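Local coordinates for protein probable translation initiation factor eIF-2B subunit gamma (PDB 5B04) that forms part of the eIF2B complex, which catalyses the exchange of GDP for GTP on the gamma subunit of translation initiation factor eIF2, at residues F163-V177 with T235-V249. The protein carries 3 engineered substitutions. Sequence-based numbering, arbitrary orientation.
Sequences FRLDNPSALAVYSPV and TNLSDAHIFVFKHWV
Val-244 lays CG2 over the centre of the Phe-163 ring, 3.6 Å from the centroid and 8° off the ring normal, a CH-pi contact. Its other methyl, CG1, lies 3.6 Å from both Leu-171 CB and Phe-163 CD1, tying helix 156-166 to strand 170-176. With CG anti to the backbone N (chi1 -175°), the Phe-163 ring reaches strand 230-245 and sets its edge near Lys-246 N. Replacing Phe-163 with an alanine is likely to leave Val-244 CG2 without its ring and open a gap between helix and sheet. Lys-246, bent at chi2, passes Pro-168 O and brings NZ 2.8 Å from Asn-167 OD1, just after the helix, in a hydrogen bond tilted from the amide plane. On the other face of the sheet, Ala-170 CB meets Phe-245 CD1 at 3.4 Å and Ala-172 CB meets Phe-243 CE1 at 3.5 Å. At a beta bulge, Val-173 N hydrogen-bonds to Ile-242 O (3.1 Å) and Val-173 O accepts Ala-240 N, a two-residue register shift; beyond it, the Ser-175 and Ser-238 hydroxyls hydrogen-bond to Asn-324 O and Asn-325 OD1. Within the nucleotidyltransferase-like domain, strand 170-176 lies between strands 230-245 and 315-319, while strand 142-147 pairs with 230-245.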
# COMPACT_ATOMS: atom_id res chain seq x y z
N PHE E 163 20.89 -0.61 45.53
CA PHE E 163 22.08 0.19 45.81
C PHE E 163 22.87 0.44 44.54
O PHE E 163 23.44 1.52 44.36
CB PHE E 163 22.96 -0.51 46.85
CG PHE E 163 24.14 0.32 47.29
CD1 PHE E 163 24.00 1.29 48.26
CD2 PHE E 163 25.39 0.11 46.73
CE1 PHE E 163 25.08 2.06 48.66
CE2 PHE E 163 26.48 0.87 47.12
CZ PHE E 163 26.32 1.84 48.09
N ARG E 164 22.90 -0.55 43.66
CA ARG E 164 23.59 -0.42 42.38
C ARG E 164 22.93 0.63 41.50
O ARG E 164 23.59 1.51 40.94
CB ARG E 164 23.63 -1.76 41.65
CG ARG E 164 24.54 -2.80 42.28
CD ARG E 164 24.15 -4.21 41.84
NE ARG E 164 25.10 -5.22 42.29
CZ ARG E 164 24.84 -6.52 42.31
NH1 ARG E 164 23.66 -6.98 41.93
NH2 ARG E 164 25.77 -7.37 42.73
N LEU E 165 21.61 0.54 41.38
CA LEU E 165 20.85 1.39 40.47
C LEU E 165 20.73 2.83 40.94
O LEU E 165 20.83 3.76 40.14
CB LEU E 165 19.45 0.80 40.26
CG LEU E 165 18.55 1.52 39.25
CD1 LEU E 165 19.22 1.56 37.88
CD2 LEU E 165 17.19 0.84 39.17
N ASP E 166 20.53 3.02 42.24
CA ASP E 166 20.32 4.36 42.79
C ASP E 166 21.64 5.07 43.07
O ASP E 166 21.68 6.30 43.16
CB ASP E 166 19.49 4.28 44.08
CG ASP E 166 18.19 3.54 43.89
OD1 ASP E 166 17.75 3.38 42.73
OD2 ASP E 166 17.60 3.11 44.90
N ASN E 167 22.71 4.29 43.19
CA ASN E 167 24.03 4.80 43.58
C ASN E 167 23.99 5.73 44.79
O ASN E 167 24.52 6.84 44.73
CB ASN E 167 24.67 5.53 42.39
CG ASN E 167 26.18 5.61 42.51
OD1 ASN E 167 26.85 4.62 42.84
ND2 ASN E 167 26.74 6.79 42.26
N PRO E 168 23.37 5.29 45.90
CA PRO E 168 23.30 6.20 47.05
C PRO E 168 24.53 6.10 47.93
O PRO E 168 25.32 5.17 47.78
CB PRO E 168 22.06 5.71 47.79
CG PRO E 168 22.10 4.23 47.57
CD PRO E 168 22.73 4.00 46.21
N SER E 169 24.69 7.05 48.84
CA SER E 169 25.78 6.99 49.81
C SER E 169 25.54 5.84 50.78
O SER E 169 26.48 5.24 51.29
CB SER E 169 25.91 8.31 50.56
OG SER E 169 26.10 9.38 49.65
N ALA E 170 24.26 5.54 51.01
CA ALA E 170 23.88 4.46 51.91
C ALA E 170 22.45 4.00 51.63
O ALA E 170 21.58 4.79 51.29
CB ALA E 170 24.02 4.89 53.35
N LEU E 171 22.22 2.70 51.79
CA LEU E 171 20.88 2.13 51.67
C LEU E 171 20.53 1.33 52.91
O LEU E 171 21.24 0.38 53.27
CB LEU E 171 20.78 1.26 50.42
CG LEU E 171 19.48 0.45 50.27
CD1 LEU E 171 18.31 1.36 49.94
CD2 LEU E 171 19.64 -0.63 49.23
N ALA E 172 19.44 1.70 53.57
CA ALA E 172 19.01 1.02 54.78
C ALA E 172 17.67 0.31 54.58
O ALA E 172 16.74 0.88 54.01
CB ALA E 172 18.92 2.00 55.93
N VAL E 173 17.59 -0.92 55.04
CA VAL E 173 16.37 -1.70 54.91
C VAL E 173 15.47 -1.54 56.14
O VAL E 173 15.94 -1.61 57.27
CB VAL E 173 16.67 -3.20 54.71
CG1 VAL E 173 15.39 -4.00 54.54
CG2 VAL E 173 17.59 -3.39 53.51
N TYR E 174 14.19 -1.30 55.89
CA TYR E 174 13.20 -1.23 56.96
C TYR E 174 12.10 -2.25 56.71
O TYR E 174 12.04 -2.85 55.64
CB TYR E 174 12.62 0.18 57.07
CG TYR E 174 13.63 1.21 57.53
CD1 TYR E 174 14.45 1.87 56.63
CD2 TYR E 174 13.78 1.51 58.88
CE1 TYR E 174 15.38 2.81 57.05
CE2 TYR E 174 14.70 2.44 59.31
CZ TYR E 174 15.50 3.09 58.39
OH TYR E 174 16.42 4.02 58.82
N SER E 175 11.23 -2.44 57.69
CA SER E 175 10.23 -3.50 57.62
C SER E 175 9.12 -3.33 58.65
O SER E 175 9.32 -2.67 59.67
CB SER E 175 10.91 -4.86 57.80
OG SER E 175 11.57 -4.93 59.05
N PRO E 176 7.95 -3.94 58.39
CA PRO E 176 6.87 -3.95 59.38
C PRO E 176 7.30 -4.63 60.67
O PRO E 176 7.89 -5.71 60.63
CB PRO E 176 5.76 -4.75 58.69
CG PRO E 176 6.04 -4.61 57.23
CD PRO E 176 7.53 -4.56 57.12
N VAL E 177 7.01 -4.01 61.81
CA VAL E 177 7.38 -4.57 63.10
C VAL E 177 6.58 -5.84 63.38
O VAL E 177 5.45 -5.99 62.91
CB VAL E 177 7.14 -3.57 64.25
CG1 VAL E 177 7.97 -3.95 65.47
CG2 VAL E 177 7.49 -2.16 63.81
N THR E 235 5.84 4.96 61.86
CA THR E 235 6.40 4.32 63.05
C THR E 235 6.03 2.84 63.02
O THR E 235 6.16 2.12 64.02
CB THR E 235 5.91 4.95 64.40
OG1 THR E 235 4.70 4.33 64.83
CG2 THR E 235 5.73 6.46 64.28
N ASN E 236 5.53 2.40 61.87
CA ASN E 236 5.19 1.00 61.63
C ASN E 236 6.43 0.22 61.22
O ASN E 236 6.39 -1.00 61.07
CB ASN E 236 4.12 0.89 60.55
CG ASN E 236 3.50 -0.49 60.48
OD1 ASN E 236 3.53 -1.25 61.45
ND2 ASN E 236 2.95 -0.83 59.32
N LEU E 237 7.53 0.95 61.03
CA LEU E 237 8.75 0.36 60.52
C LEU E 237 9.82 0.24 61.60
O LEU E 237 9.96 1.11 62.46
CB LEU E 237 9.28 1.18 59.35
CG LEU E 237 8.28 1.30 58.19
CD1 LEU E 237 8.86 2.15 57.08
CD2 LEU E 237 7.89 -0.08 57.68
N SER E 238 10.57 -0.86 61.54
CA SER E 238 11.72 -1.06 62.41
C SER E 238 12.94 -1.38 61.56
O SER E 238 12.81 -1.95 60.48
CB SER E 238 11.45 -2.18 63.42
OG SER E 238 11.19 -3.41 62.76
N ASP E 239 14.12 -1.01 62.04
CA ASP E 239 15.34 -1.24 61.28
C ASP E 239 15.71 -2.72 61.27
O ASP E 239 15.79 -3.36 62.32
CB ASP E 239 16.49 -0.42 61.86
CG ASP E 239 17.80 -0.65 61.12
OD1 ASP E 239 17.76 -0.79 59.88
OD2 ASP E 239 18.85 -0.70 61.78
N ALA E 240 15.94 -3.26 60.08
CA ALA E 240 16.34 -4.65 59.93
C ALA E 240 17.86 -4.78 60.04
O ALA E 240 18.42 -5.85 59.82
CB ALA E 240 15.86 -5.20 58.59
N HIS E 241 18.50 -3.67 60.39
CA HIS E 241 19.95 -3.55 60.47
C HIS E 241 20.66 -4.11 59.24
O HIS E 241 21.76 -4.66 59.34
CB HIS E 241 20.48 -4.24 61.73
CG HIS E 241 21.78 -3.69 62.22
ND1 HIS E 241 23.01 -4.16 61.80
CD2 HIS E 241 22.05 -2.70 63.11
CE1 HIS E 241 23.97 -3.49 62.40
NE2 HIS E 241 23.42 -2.59 63.20
N ILE E 242 20.02 -3.97 58.09
CA ILE E 242 20.68 -4.26 56.82
C ILE E 242 21.14 -2.95 56.22
O ILE E 242 20.32 -2.07 55.93
CB ILE E 242 19.76 -4.97 55.82
CG1 ILE E 242 18.99 -6.10 56.48
CG2 ILE E 242 20.56 -5.47 54.63
CD1 ILE E 242 17.89 -6.64 55.60
N PHE E 243 22.44 -2.81 56.03
CA PHE E 243 22.99 -1.59 55.47
C PHE E 243 24.00 -1.90 54.38
O PHE E 243 24.65 -2.94 54.40
CB PHE E 243 23.65 -0.75 56.57
CG PHE E 243 22.72 -0.35 57.67
CD1 PHE E 243 21.98 0.82 57.58
CD2 PHE E 243 22.57 -1.15 58.79
CE1 PHE E 243 21.12 1.18 58.59
CE2 PHE E 243 21.71 -0.79 59.80
CZ PHE E 243 20.98 0.37 59.69
N VAL E 244 24.11 -0.99 53.42
CA VAL E 244 25.15 -1.07 52.41
C VAL E 244 25.60 0.35 52.09
O VAL E 244 24.79 1.22 51.76
CB VAL E 244 24.68 -1.80 51.14
CG1 VAL E 244 23.30 -1.31 50.72
CG2 VAL E 244 25.70 -1.64 50.02
N PHE E 245 26.90 0.59 52.22
CA PHE E 245 27.44 1.94 52.10
C PHE E 245 28.40 2.09 50.93
O PHE E 245 28.99 1.11 50.47
CB PHE E 245 28.16 2.33 53.39
CG PHE E 245 27.30 2.29 54.62
CD1 PHE E 245 26.57 3.40 55.00
CD2 PHE E 245 27.24 1.15 55.40
CE1 PHE E 245 25.78 3.37 56.14
CE2 PHE E 245 26.46 1.11 56.53
CZ PHE E 245 25.72 2.22 56.90
N LYS E 246 28.55 3.32 50.46
CA LYS E 246 29.66 3.67 49.59
C LYS E 246 30.95 3.48 50.39
O LYS E 246 30.92 3.52 51.62
CB LYS E 246 29.54 5.12 49.10
CG LYS E 246 28.60 5.32 47.93
CD LYS E 246 29.31 5.12 46.60
CE LYS E 246 28.46 5.60 45.44
NZ LYS E 246 29.19 5.52 44.14
N HIS E 247 32.06 3.26 49.70
CA HIS E 247 33.32 2.98 50.39
C HIS E 247 33.73 4.11 51.33
O HIS E 247 34.22 3.86 52.43
CB HIS E 247 34.45 2.73 49.39
CG HIS E 247 35.81 2.73 50.02
ND1 HIS E 247 36.31 1.64 50.70
CD2 HIS E 247 36.76 3.69 50.10
CE1 HIS E 247 37.51 1.93 51.16
NE2 HIS E 247 37.81 3.16 50.80
N TRP E 248 33.53 5.35 50.91
CA TRP E 248 33.99 6.51 51.66
C TRP E 248 33.31 6.66 53.02
O TRP E 248 33.64 7.55 53.80
CB TRP E 248 33.80 7.79 50.85
CG TRP E 248 32.36 8.15 50.59
CD1 TRP E 248 31.61 7.78 49.52
CD2 TRP E 248 31.51 8.94 51.43
NE1 TRP E 248 30.34 8.29 49.63
CE2 TRP E 248 30.25 9.01 50.80
CE3 TRP E 248 31.69 9.60 52.65
CZ2 TRP E 248 29.18 9.71 51.35
CZ3 TRP E 248 30.63 10.29 53.19
CH2 TRP E 248 29.39 10.35 52.54
N VAL E 249 32.35 5.77 53.31
CA VAL E 249 31.62 5.82 54.57
C VAL E 249 32.48 5.28 55.72
O VAL E 249 32.23 5.60 56.87
CB VAL E 249 30.28 5.05 54.46
CG1 VAL E 249 29.55 5.02 55.80
CG2 VAL E 249 29.41 5.69 53.40